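Long-range contacts in epidermin biosynthesis protein EpiD (PDB 3QJG), which binds FMN and probably catalyses oxidative decarboxylation of the C-terminal cysteine of the epidermin precursor peptide, as a dodecameric flavoprotein: residues V37-N42 against D57-E62; D72-H77 against H107-K112; I80-A85 against L113-N118. One frame throughout, in Å; residues are numbered along the deposited sequence.

Contact 1: residues V37-N42 against D57-E62. With FMN (flavin mononucleotide), chain M.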
loop_
_atom_site.group_PDB
_atom_site.type_symbol
_atom_site.label_atom_id
_atom_site.label_comp_id
_atom_site.label_asym_id
_atom_site.label_seq_id
_atom_site.Cartn_x
_atom_site.Cartn_y
_atom_site.Cartn_z
ATOM N N VAL A 37 -24.637 -17.652 9.589
ATOM C CA VAL A 37 -23.691 -18.287 8.734
ATOM C C VAL A 37 -22.307 -17.921 9.114
ATOM O O VAL A 37 -22.075 -16.778 9.495
ATOM C CB VAL A 37 -23.944 -17.848 7.280
ATOM C CG1 VAL A 37 -22.977 -18.545 6.349
ATOM C CG2 VAL A 37 -25.362 -18.203 6.902
ATOM N N ILE A 38 -21.412 -18.899 8.990
ATOM C CA ILE A 38 -19.988 -18.708 9.093
ATOM C C ILE A 38 -19.291 -19.546 8.025
ATOM O O ILE A 38 -19.738 -20.640 7.760
ATOM C CB ILE A 38 -19.429 -19.157 10.502
ATOM C CG1 ILE A 38 -17.942 -18.811 10.659
ATOM C CG2 ILE A 38 -19.690 -20.666 10.785
ATOM C CD1 ILE A 38 -17.377 -19.064 12.113
ATOM N N ALA A 39 -18.206 -19.051 7.449
ATOM C CA ALA A 39 -17.388 -19.853 6.501
ATOM C C ALA A 39 -16.077 -20.251 7.089
ATOM O O ALA A 39 -15.551 -19.517 7.914
ATOM C CB ALA A 39 -17.121 -19.086 5.274
ATOM N N SER A 40 -15.490 -21.336 6.564
ATOM C CA SER A 40 -14.143 -21.723 6.872
ATOM C C SER A 40 -13.198 -20.718 6.230
ATOM O O SER A 40 -13.642 -19.832 5.470
ATOM C CB SER A 40 -13.821 -23.115 6.269
ATOM O OG SER A 40 -13.891 -23.104 4.836
ATOM N N THR A 41 -11.890 -20.875 6.458
ATOM C CA THR A 41 -10.982 -19.834 5.986
ATOM C C THR A 41 -10.947 -19.959 4.462
ATOM O O THR A 41 -11.238 -18.999 3.742
ATOM C CB THR A 41 -9.609 -19.866 6.713
ATOM O OG1 THR A 41 -9.832 -19.557 8.114
ATOM C CG2 THR A 41 -8.592 -18.841 6.053
ATOM N N ASN A 42 -10.645 -21.162 3.995
ATOM C CA ASN A 42 -10.670 -21.466 2.595
ATOM C C ASN A 42 -12.028 -21.325 1.952
ATOM O O ASN A 42 -12.081 -21.182 0.744
ATOM C CB ASN A 42 -10.172 -22.885 2.333
ATOM C CG ASN A 42 -8.787 -23.105 2.870
ATOM O OD1 ASN A 42 -7.975 -22.215 2.820
ATOM N ND2 ASN A 42 -8.499 -24.308 3.379
ATOM N N ASP A 57 -29.163 -13.924 8.984
ATOM C CA ASP A 57 -29.362 -12.942 10.019
ATOM C C ASP A 57 -27.996 -12.441 10.439
ATOM O O ASP A 57 -27.788 -11.237 10.498
ATOM C CB ASP A 57 -30.212 -13.500 11.149
ATOM C CG ASP A 57 -31.620 -13.873 10.685
ATOM O OD1 ASP A 57 -32.437 -12.963 10.367
ATOM O OD2 ASP A 57 -31.910 -15.087 10.600
ATOM N N ASN A 58 -27.015 -13.341 10.600
ATOM C CA ASN A 58 -25.716 -12.912 10.976
ATOM C C ASN A 58 -24.722 -13.678 10.177
ATOM O O ASN A 58 -24.822 -14.943 10.034
ATOM C CB ASN A 58 -25.423 -13.192 12.459
ATOM C CG ASN A 58 -26.245 -12.365 13.379
ATOM O OD1 ASN A 58 -25.873 -11.246 13.703
ATOM N ND2 ASN A 58 -27.327 -12.933 13.879
ATOM N N TYR A 59 -23.750 -12.937 9.661
ATOM C CA TYR A 59 -22.653 -13.565 9.003
ATOM C C TYR A 59 -21.451 -13.309 9.903
ATOM O O TYR A 59 -21.099 -12.150 10.146
ATOM C CB TYR A 59 -22.463 -13.027 7.590
ATOM C CG TYR A 59 -21.223 -13.575 6.944
ATOM C CD1 TYR A 59 -21.055 -14.928 6.758
ATOM C CD2 TYR A 59 -20.194 -12.728 6.550
ATOM C CE1 TYR A 59 -19.911 -15.429 6.186
ATOM C CE2 TYR A 59 -19.072 -13.218 5.956
ATOM C CZ TYR A 59 -18.923 -14.576 5.805
ATOM O OH TYR A 59 -17.780 -15.025 5.244
ATOM N N TYR A 60 -20.897 -14.388 10.460
ATOM C CA TYR A 60 -19.795 -14.282 11.409
ATOM C C TYR A 60 -18.572 -14.305 10.575
ATOM O O TYR A 60 -18.338 -15.273 9.816
ATOM C CB TYR A 60 -19.767 -15.416 12.446
ATOM C CG TYR A 60 -20.965 -15.455 13.367
ATOM C CD1 TYR A 60 -21.289 -14.349 14.164
ATOM C CD2 TYR A 60 -21.835 -16.545 13.375
ATOM C CE1 TYR A 60 -22.419 -14.343 14.957
ATOM C CE2 TYR A 60 -22.982 -16.555 14.189
ATOM C CZ TYR A 60 -23.262 -15.454 14.972
ATOM O OH TYR A 60 -24.369 -15.459 15.791
ATOM N N ASP A 61 -17.758 -13.280 10.734
ATOM C CA ASP A 61 -16.557 -13.128 9.911
ATOM C C ASP A 61 -15.305 -12.935 10.813
ATOM O O ASP A 61 -15.070 -11.851 11.311
ATOM C CB ASP A 61 -16.775 -11.913 9.023
ATOM C CG ASP A 61 -15.658 -11.695 7.992
ATOM O OD1 ASP A 61 -14.582 -12.403 8.035
ATOM O OD2 ASP A 61 -15.895 -10.782 7.145
ATOM N N GLU A 62 -14.529 -13.992 10.983
ATOM C CA GLU A 62 -13.311 -14.019 11.810
ATOM C C GLU A 62 -12.238 -12.992 11.371
ATOM O O GLU A 62 -11.437 -12.507 12.202
ATOM C CB GLU A 62 -12.687 -15.445 11.765
ATOM C CG GLU A 62 -11.844 -15.749 12.954
ATOM C CD GLU A 62 -10.989 -16.985 12.806
ATOM O OE1 GLU A 62 -11.241 -17.855 11.932
ATOM O OE2 GLU A 62 -10.038 -17.064 13.599
HETATM N N1 FMN M . -13.048 -30.195 -1.026
HETATM C C2 FMN M . -14.056 -30.989 -0.544
HETATM O O2 FMN M . -13.841 -31.721 0.415
HETATM N N3 FMN M . -15.274 -31.000 -1.145
HETATM C C4 FMN M . -15.526 -30.222 -2.234
HETATM O O4 FMN M . -16.634 -30.311 -2.707
HETATM C C4A FMN M . -14.526 -29.410 -2.762
HETATM N N5 FMN M . -14.734 -28.595 -3.857
HETATM C C5A FMN M . -13.740 -27.775 -4.288
HETATM C C6 FMN M . -13.937 -26.997 -5.420
HETATM C C7 FMN M . -12.929 -26.165 -5.862
HETATM C C7M FMN M . -13.102 -25.275 -7.058
HETATM C C8 FMN M . -11.708 -26.141 -5.178
HETATM C C8M FMN M . -10.545 -25.297 -5.641
HETATM C C9 FMN M . -11.492 -26.953 -4.084
HETATM C C9A FMN M . -12.507 -27.780 -3.626
HETATM N N10 FMN M . -12.273 -28.614 -2.533
HETATM C C10 FMN M . -13.284 -29.407 -2.114
HETATM C "C1'" FMN M . -10.974 -28.670 -1.771
HETATM C "C2'" FMN M . -11.087 -27.905 -0.455
HETATM O "O2'" FMN M . -11.602 -26.581 -0.694
HETATM C "C3'" FMN M . -9.743 -27.955 0.174
HETATM O "O3'" FMN M . -9.377 -29.308 0.537
HETATM C "C4'" FMN M . -9.672 -27.039 1.396
HETATM O "O4'" FMN M . -8.432 -27.201 2.064
HETATM C "C5'" FMN M . -10.703 -27.353 2.428
HETATM O "O5'" FMN M . -10.649 -26.291 3.363
HETATM P P FMN M . -11.834 -26.050 4.423
HETATM O O1P FMN M . -11.244 -25.268 5.554
HETATM O O2P FMN M . -12.345 -27.379 4.877
HETATM O O3P FMN M . -12.936 -25.171 4.001
HETATM O O HOH W 1 -16.933 -16.496 7.785
HETATM O O HOH W 2 -11.686 -17.900 9.304
#
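Val37 meets Asn58 and Tyr60 through the backbone, at the parallel pairing of strand 34-39 with the short strand 59-60, the two strands of a beta-alpha-beta unit whose helix is 49-55. Val37 N donates to Asn58 O over 2.8 Å, and Val37 O accepts from Tyr60 N at 2.8 Å, with an N-H...O angle of 168°. Between them, Tyr59 CA sends a CA-H...O contact of 3.3 Å to Val37 O, as expected for parallel strands.

Apolar contact is modest. The Tyr59 ring slants across Val37, Tyr59 CD1 lying 4.1 Å from Val37 CG1; with CG anti to the backbone N (chi1 174°), the hydroxyl is carried along the strand as far as the Ala39 methyl. Among the residues of the other sheet face, Ile38 CB packs on Tyr60 CB at 4.2 Å.

Water takes over where the strands part. One molecule accepts from Ala39 N, donates to Tyr60 O and bonds weakly to Tyr59 OH. A second joins Thr41 OG1 to Glu62 OE1, whose carboxylate also accepts from Leu101 N.

Ser40 OG is hydrogen-bonded to FMN O3P, though the very short modelled length is doubtful, and Asn42 ND2 donates to FMN O5' at 2.9 Å, nearly straight at 175°. Two direct backbone bonds thus tie the strands at Val37, and past the strand end Ser40 and Asn42, both uncharged, meet the phosphate group.

Contact 2: residues D72-H77 against H107-K112; sequences DIANKH and HTAFEK
The C-terminal end of helix 70-75 and the turn behind it meet the connection between helix 101-107 and strand 113-120, whose last residues, 110-112, form a 3-10 turn. Lys112 and Ala74 carry the contact, Lys112 by its ammonium group, Ala74 by its methyl group and carbonyl.

Lys112 CG lies beside the backbone N (chi1 -51°), and the chain runs extended from there, which takes the ammonium group across to the helix end. Its NZ donates to His77 O at 2.6 Å, approaching close to the C=O direction, with a C=O...N angle of 161°. It also donates to Ala74 O at 2.8 Å, but from well above the carbonyl plane, with an angle of 121°. His77 N reaches the same Ala74 oxygen from the opposite face of that plane, at 2.9 Å, so two donors hold this carbonyl. A water 2.7 Å from Lys112 NZ accepts from it and donates to Asn75 OD1, adding a third acceptor.

The turn is fixed from within as well: His77 ND1 donates to Ile73 O at 2.6 Å, with that oxygen near the ring plane, while NE2 is hydrogen-bonded to Asn36 ND2. Apolar contact is small, with Ala74 CB 4.1 Å from Ala109 CB.

A third subunit adjoins this region, its Lys160 making a salt bridge with Asp72. Placed among carbonyls at a helix C-terminus, the Lys112 ammonium group probably gains from the negative end of the helix dipole, and joins the helix end and the turn after it to the 3-10 segment.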
loop_
_atom_site.group_PDB
_atom_site.type_symbol
_atom_site.label_atom_id
_atom_site.label_comp_id
_atom_site.label_asym_id
_atom_site.label_seq_id
_atom_site.Cartn_x
_atom_site.Cartn_y
_atom_site.Cartn_z
ATOM N N ASP A 72 -19.805 -18.422 22.963
ATOM C CA ASP A 72 -21.032 -17.618 22.916
ATOM C C ASP A 72 -21.865 -17.884 21.637
ATOM O O ASP A 72 -23.072 -17.967 21.676
ATOM C CB ASP A 72 -20.692 -16.171 22.967
ATOM C CG ASP A 72 -20.181 -15.728 24.318
ATOM O OD1 ASP A 72 -20.190 -16.496 25.304
ATOM O OD2 ASP A 72 -19.777 -14.539 24.372
ATOM N N ILE A 73 -21.182 -18.011 20.502
ATOM C CA ILE A 73 -21.819 -18.356 19.256
ATOM C C ILE A 73 -22.482 -19.725 19.371
ATOM O O ILE A 73 -23.641 -19.825 19.038
ATOM C CB ILE A 73 -20.839 -18.276 18.052
ATOM C CG1 ILE A 73 -20.451 -16.820 17.786
ATOM C CG2 ILE A 73 -21.488 -18.859 16.815
ATOM C CD1 ILE A 73 -19.335 -16.613 16.785
ATOM N N ALA A 74 -21.760 -20.776 19.797
ATOM C CA ALA A 74 -22.347 -22.099 19.904
ATOM C C ALA A 74 -23.601 -22.085 20.782
ATOM O O ALA A 74 -24.629 -22.626 20.371
ATOM C CB ALA A 74 -21.306 -23.187 20.404
ATOM N N ASN A 75 -23.553 -21.412 21.940
ATOM C CA ASN A 75 -24.679 -21.399 22.901
ATOM C C ASN A 75 -25.916 -20.687 22.408
ATOM O O ASN A 75 -27.008 -20.904 22.923
ATOM C CB ASN A 75 -24.298 -20.681 24.197
ATOM C CG ASN A 75 -23.230 -21.393 24.966
ATOM O OD1 ASN A 75 -22.867 -22.576 24.685
ATOM N ND2 ASN A 75 -22.688 -20.688 25.944
ATOM N N LYS A 76 -25.719 -19.791 21.461
ATOM C CA LYS A 76 -26.827 -19.087 20.808
ATOM C C LYS A 76 -27.592 -20.014 19.817
ATOM O O LYS A 76 -28.669 -19.675 19.332
ATOM C CB LYS A 76 -26.205 -17.900 20.063
ATOM C CG LYS A 76 -27.165 -16.936 19.446
ATOM C CD LYS A 76 -26.403 -15.819 18.812
ATOM C CE LYS A 76 -27.173 -15.275 17.640
ATOM N NZ LYS A 76 -28.119 -14.238 18.031
ATOM N N HIS A 77 -27.012 -21.171 19.476
ATOM C CA HIS A 77 -27.631 -22.020 18.477
ATOM C C HIS A 77 -28.069 -23.410 18.997
ATOM O O HIS A 77 -27.370 -24.103 19.746
ATOM C CB HIS A 77 -26.741 -22.148 17.262
ATOM C CG HIS A 77 -26.386 -20.840 16.623
ATOM N ND1 HIS A 77 -25.267 -20.114 16.976
ATOM C CD2 HIS A 77 -26.979 -20.147 15.625
ATOM C CE1 HIS A 77 -25.207 -19.022 16.246
ATOM N NE2 HIS A 77 -26.225 -19.020 15.412
ATOM N N HIS A 107 -16.156 -27.976 17.538
ATOM C CA HIS A 107 -15.498 -28.639 18.657
ATOM C C HIS A 107 -16.239 -28.463 19.998
ATOM O O HIS A 107 -16.273 -29.353 20.815
ATOM C CB HIS A 107 -14.090 -28.084 18.786
ATOM C CG HIS A 107 -13.242 -28.812 19.749
ATOM N ND1 HIS A 107 -12.829 -30.106 19.526
ATOM C CD2 HIS A 107 -12.742 -28.454 20.954
ATOM C CE1 HIS A 107 -12.077 -30.500 20.536
ATOM N NE2 HIS A 107 -12.000 -29.511 21.413
ATOM N N THR A 108 -16.882 -27.335 20.189
ATOM C CA THR A 108 -17.521 -26.992 21.426
ATOM C C THR A 108 -18.964 -27.574 21.530
ATOM O O THR A 108 -19.631 -27.456 22.580
ATOM C CB THR A 108 -17.516 -25.455 21.533
ATOM O OG1 THR A 108 -16.165 -24.975 21.361
ATOM C CG2 THR A 108 -18.080 -24.961 22.885
ATOM N N ALA A 109 -19.453 -28.193 20.453
ATOM C CA ALA A 109 -20.901 -28.393 20.357
ATOM C C ALA A 109 -21.313 -29.633 19.572
ATOM O O ALA A 109 -22.277 -29.600 18.810
ATOM C CB ALA A 109 -21.500 -27.183 19.771
ATOM N N PHE A 110 -20.553 -30.734 19.745
ATOM C CA PHE A 110 -20.812 -31.972 19.048
ATOM C C PHE A 110 -22.261 -32.481 19.145
ATOM O O PHE A 110 -22.820 -32.941 18.153
ATOM C CB PHE A 110 -19.936 -33.061 19.655
ATOM C CG PHE A 110 -18.611 -33.215 19.031
ATOM C CD1 PHE A 110 -18.013 -32.204 18.368
ATOM C CD2 PHE A 110 -17.901 -34.452 19.158
ATOM C CE1 PHE A 110 -16.806 -32.335 17.782
ATOM C CE2 PHE A 110 -16.678 -34.579 18.575
ATOM C CZ PHE A 110 -16.112 -33.561 17.894
ATOM N N GLU A 111 -22.830 -32.368 20.344
ATOM C CA GLU A 111 -24.213 -32.722 20.659
ATOM C C GLU A 111 -25.219 -31.915 19.837
ATOM O O GLU A 111 -26.392 -32.309 19.761
ATOM C CB GLU A 111 -24.501 -32.582 22.178
ATOM C CG GLU A 111 -24.913 -31.154 22.657
ATOM C CD GLU A 111 -23.716 -30.168 22.826
ATOM O OE1 GLU A 111 -22.535 -30.601 22.718
ATOM O OE2 GLU A 111 -23.979 -28.947 23.080
ATOM N N LYS A 112 -24.766 -30.826 19.187
ATOM C CA LYS A 112 -25.670 -30.032 18.370
ATOM C C LYS A 112 -25.397 -30.114 16.887
ATOM O O LYS A 112 -25.991 -29.360 16.138
ATOM C CB LYS A 112 -25.547 -28.552 18.733
ATOM C CG LYS A 112 -25.647 -28.222 20.176
ATOM C CD LYS A 112 -25.487 -26.690 20.334
ATOM C CE LYS A 112 -26.065 -26.219 21.613
ATOM N NZ LYS A 112 -25.776 -24.814 21.733
HETATM O O HOH W 3 -23.463 -24.574 23.004
#

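Contact 3: residues I80-A85 against L113-N118; sequences IIILPA and LSIFPN. With FMN (flavin mononucleotide), chain M.
Phe116 CG stands beside its backbone N (chi1 -62°), while Leu83 CG is anti to its own (chi1 -166°), bringing Leu83 CD1 over one face of the Phe116 ring. The CH-pi contact measures 4.0 Å from CD1 to the ring centroid, 23° off the normal. Ile81 CB meets the ring edge, 3.9 Å from Phe116 CE2.

On the sheet face of Ile80, Ile82, Leu113 and Ile115, Ile80 CG2 touches Leu113 CD1 at 3.6 Å, while Ile82 and Ile115 run alongside each other in the same direction. Ala85 CB presses on Ile115 CG2 at 3.4 Å, closer than two methyl groups normally approach.

The backbones pair in parallel, their axes 4.7 Å apart. Ser114 N donates to Ile80 O, Ile82 N to Ser114 O and Phe116 N to Ile82 O. The register then slips by one at a beta bulge, Pro84 following a cis peptide bond; Ala85 N resumes the pairing with Phe116 O at 3.0 Å.

Past the bulge Asn118 grips the flavin twice: its backbone O accepts from FMN N3 at 2.7 Å, and its ND2 donates to FMN O4 at 3.1 Å. Its OD1 is held by Ala165 N and Asn17 ND2. This pair lies deep in the sheet, between strand 7-12 beside 79-85 and strand 142-143 beside 113-120, with helix 87-94 over Ile82, Ala85 and Ile115 and helix 168-174 over Ile81, Leu83 and Phe116.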
loop_
_atom_site.group_PDB
_atom_site.type_symbol
_atom_site.label_atom_id
_atom_site.label_comp_id
_atom_site.label_asym_id
_atom_site.label_seq_id
_atom_site.Cartn_x
_atom_site.Cartn_y
_atom_site.Cartn_z
ATOM N N ILE A 80 -26.356 -26.811 14.822
ATOM C CA ILE A 80 -25.263 -26.390 14.032
ATOM C C ILE A 80 -25.067 -27.421 12.964
ATOM O O ILE A 80 -24.978 -28.667 13.269
ATOM C CB ILE A 80 -23.940 -26.258 14.871
ATOM C CG1 ILE A 80 -24.222 -25.269 16.022
ATOM C CG2 ILE A 80 -22.787 -25.848 13.964
ATOM C CD1 ILE A 80 -23.119 -24.990 16.994
ATOM N N ILE A 81 -24.979 -26.932 11.725
ATOM C CA ILE A 81 -24.809 -27.788 10.562
ATOM C C ILE A 81 -23.566 -27.429 9.750
ATOM O O ILE A 81 -23.258 -26.266 9.541
ATOM C CB ILE A 81 -26.054 -27.834 9.658
ATOM C CG1 ILE A 81 -26.278 -26.582 8.807
ATOM C CG2 ILE A 81 -27.389 -28.044 10.489
ATOM C CD1 ILE A 81 -27.455 -26.811 7.853
ATOM N N ILE A 82 -22.832 -28.435 9.287
ATOM C CA ILE A 82 -21.803 -28.144 8.325
ATOM C C ILE A 82 -22.309 -28.509 6.909
ATOM O O ILE A 82 -22.533 -29.692 6.579
ATOM C CB ILE A 82 -20.485 -28.836 8.674
ATOM C CG1 ILE A 82 -20.184 -28.703 10.166
ATOM C CG2 ILE A 82 -19.371 -28.229 7.851
ATOM C CD1 ILE A 82 -18.940 -29.372 10.592
ATOM N N LEU A 83 -22.516 -27.493 6.074
ATOM C CA LEU A 83 -23.115 -27.695 4.751
ATOM C C LEU A 83 -22.638 -26.624 3.766
ATOM O O LEU A 83 -22.909 -25.425 3.976
ATOM C CB LEU A 83 -24.653 -27.661 4.841
ATOM C CG LEU A 83 -25.338 -28.196 3.585
ATOM C CD1 LEU A 83 -26.767 -28.649 3.826
ATOM C CD2 LEU A 83 -25.265 -27.198 2.439
ATOM N N PRO A 84 -21.908 -27.031 2.714
ATOM C CA PRO A 84 -21.305 -28.353 2.426
ATOM C C PRO A 84 -20.112 -28.603 3.336
ATOM O O PRO A 84 -19.387 -27.658 3.645
ATOM C CB PRO A 84 -20.784 -28.203 1.015
ATOM C CG PRO A 84 -20.566 -26.677 0.860
ATOM C CD PRO A 84 -21.605 -26.040 1.667
ATOM N N ALA A 85 -19.859 -29.870 3.659
ATOM C CA ALA A 85 -18.822 -30.263 4.535
ATOM C C ALA A 85 -17.786 -30.918 3.681
ATOM O O ALA A 85 -18.096 -31.944 3.074
ATOM C CB ALA A 85 -19.323 -31.293 5.608
ATOM N N LEU A 113 -24.500 -31.010 16.463
ATOM C CA LEU A 113 -23.836 -30.860 15.204
ATOM C C LEU A 113 -24.167 -31.919 14.187
ATOM O O LEU A 113 -24.115 -33.130 14.483
ATOM C CB LEU A 113 -22.329 -30.843 15.451
ATOM C CG LEU A 113 -21.397 -30.705 14.236
ATOM C CD1 LEU A 113 -21.458 -29.201 13.938
ATOM C CD2 LEU A 113 -20.016 -31.253 14.623
ATOM N N SER A 114 -24.484 -31.447 12.978
ATOM C CA SER A 114 -24.901 -32.277 11.847
ATOM C C SER A 114 -23.984 -31.920 10.704
ATOM O O SER A 114 -23.812 -30.751 10.416
ATOM C CB SER A 114 -26.327 -31.958 11.393
ATOM O OG SER A 114 -27.285 -32.371 12.327
ATOM N N ILE A 115 -23.454 -32.950 10.038
ATOM C CA ILE A 115 -22.524 -32.799 8.929
ATOM C C ILE A 115 -23.189 -33.348 7.656
ATOM O O ILE A 115 -23.760 -34.441 7.676
ATOM C CB ILE A 115 -21.195 -33.544 9.244
ATOM C CG1 ILE A 115 -20.507 -32.878 10.456
ATOM C CG2 ILE A 115 -20.292 -33.518 8.031
ATOM C CD1 ILE A 115 -19.260 -33.615 11.028
ATOM N N PHE A 116 -23.183 -32.543 6.587
ATOM C CA PHE A 116 -23.634 -32.896 5.253
ATOM C C PHE A 116 -22.439 -32.954 4.317
ATOM O O PHE A 116 -22.064 -31.958 3.717
ATOM C CB PHE A 116 -24.629 -31.867 4.774
ATOM C CG PHE A 116 -25.853 -31.800 5.606
ATOM C CD1 PHE A 116 -26.973 -32.558 5.290
ATOM C CD2 PHE A 116 -25.900 -30.988 6.730
ATOM C CE1 PHE A 116 -28.115 -32.480 6.075
ATOM C CE2 PHE A 116 -27.082 -30.864 7.506
ATOM C CZ PHE A 116 -28.173 -31.619 7.191
ATOM N N PRO A 117 -21.788 -34.125 4.232
ATOM C CA PRO A 117 -20.583 -34.291 3.468
ATOM C C PRO A 117 -20.738 -34.001 1.980
ATOM O O PRO A 117 -21.813 -34.254 1.364
ATOM C CB PRO A 117 -20.241 -35.773 3.635
ATOM C CG PRO A 117 -21.123 -36.341 4.680
ATOM C CD PRO A 117 -22.226 -35.353 4.938
ATOM N N ASN A 118 -19.652 -33.500 1.385
ATOM C CA ASN A 118 -19.686 -33.018 0.009
ATOM C C ASN A 118 -18.296 -33.067 -0.581
ATOM O O ASN A 118 -17.430 -32.285 -0.213
ATOM C CB ASN A 118 -20.253 -31.603 -0.011
ATOM C CG ASN A 118 -20.681 -31.156 -1.420
ATOM O OD1 ASN A 118 -21.874 -31.141 -1.732
ATOM N ND2 ASN A 118 -19.696 -30.769 -2.268
HETATM N N1 FMN M . -13.048 -30.195 -1.026
HETATM C C2 FMN M . -14.056 -30.989 -0.544
HETATM O O2 FMN M . -13.841 -31.721 0.415
HETATM N N3 FMN M . -15.274 -31.000 -1.145
HETATM C C4 FMN M . -15.526 -30.222 -2.234
HETATM O O4 FMN M . -16.634 -30.311 -2.707
HETATM C C4A FMN M . -14.526 -29.410 -2.762
HETATM N N5 FMN M . -14.734 -28.595 -3.857
HETATM C C5A FMN M . -13.740 -27.775 -4.288
HETATM C C6 FMN M . -13.937 -26.997 -5.420
HETATM C C7 FMN M . -12.929 -26.165 -5.862
HETATM C C7M FMN M . -13.102 -25.275 -7.058
HETATM C C8 FMN M . -11.708 -26.141 -5.178
HETATM C C8M FMN M . -10.545 -25.297 -5.641
HETATM C C9 FMN M . -11.492 -26.953 -4.084
HETATM C C9A FMN M . -12.507 -27.780 -3.626
HETATM N N10 FMN M . -12.273 -28.614 -2.533
HETATM C C10 FMN M . -13.284 -29.407 -2.114
HETATM C "C1'" FMN M . -10.974 -28.670 -1.771
HETATM C "C2'" FMN M . -11.087 -27.905 -0.455
HETATM O "O2'" FMN M . -11.602 -26.581 -0.694
HETATM C "C3'" FMN M . -9.743 -27.955 0.174
HETATM O "O3'" FMN M . -9.377 -29.308 0.537
HETATM C "C4'" FMN M . -9.672 -27.039 1.396
HETATM O "O4'" FMN M . -8.432 -27.201 2.064
HETATM C "C5'" FMN M . -10.703 -27.353 2.428
HETATM O "O5'" FMN M . -10.649 -26.291 3.363
HETATM P P FMN M . -11.834 -26.050 4.423
HETATM O O1P FMN M . -11.244 -25.268 5.554
HETATM O O2P FMN M . -12.345 -27.379 4.877
HETATM O O3P FMN M . -12.936 -25.171 4.001
HETATM O O HOH W 4 -27.739 -30.489 14.133
#

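Contacts 1 and 3 are both parallel strand pairings of one sheet and both reach FMN, but at different ends of it: contact 1 at the phosphate, contact 3 at the pyrimidine edge of the flavin. Contact 3 is wholly buried, close to the centre of the chain, with mostly apolar side chains; contact 1 is shorter, partly buried and bridged by water. Contact 2 is buried too, yet lies farther out and works by a lysine at a helix end. It touches both others: Tyr60 packs on Ile73, Lys76 and His77, and Ala109 on Ile80. Contacts 2 and 3 alternate along the chain, whereas contact 1 closes before either opens.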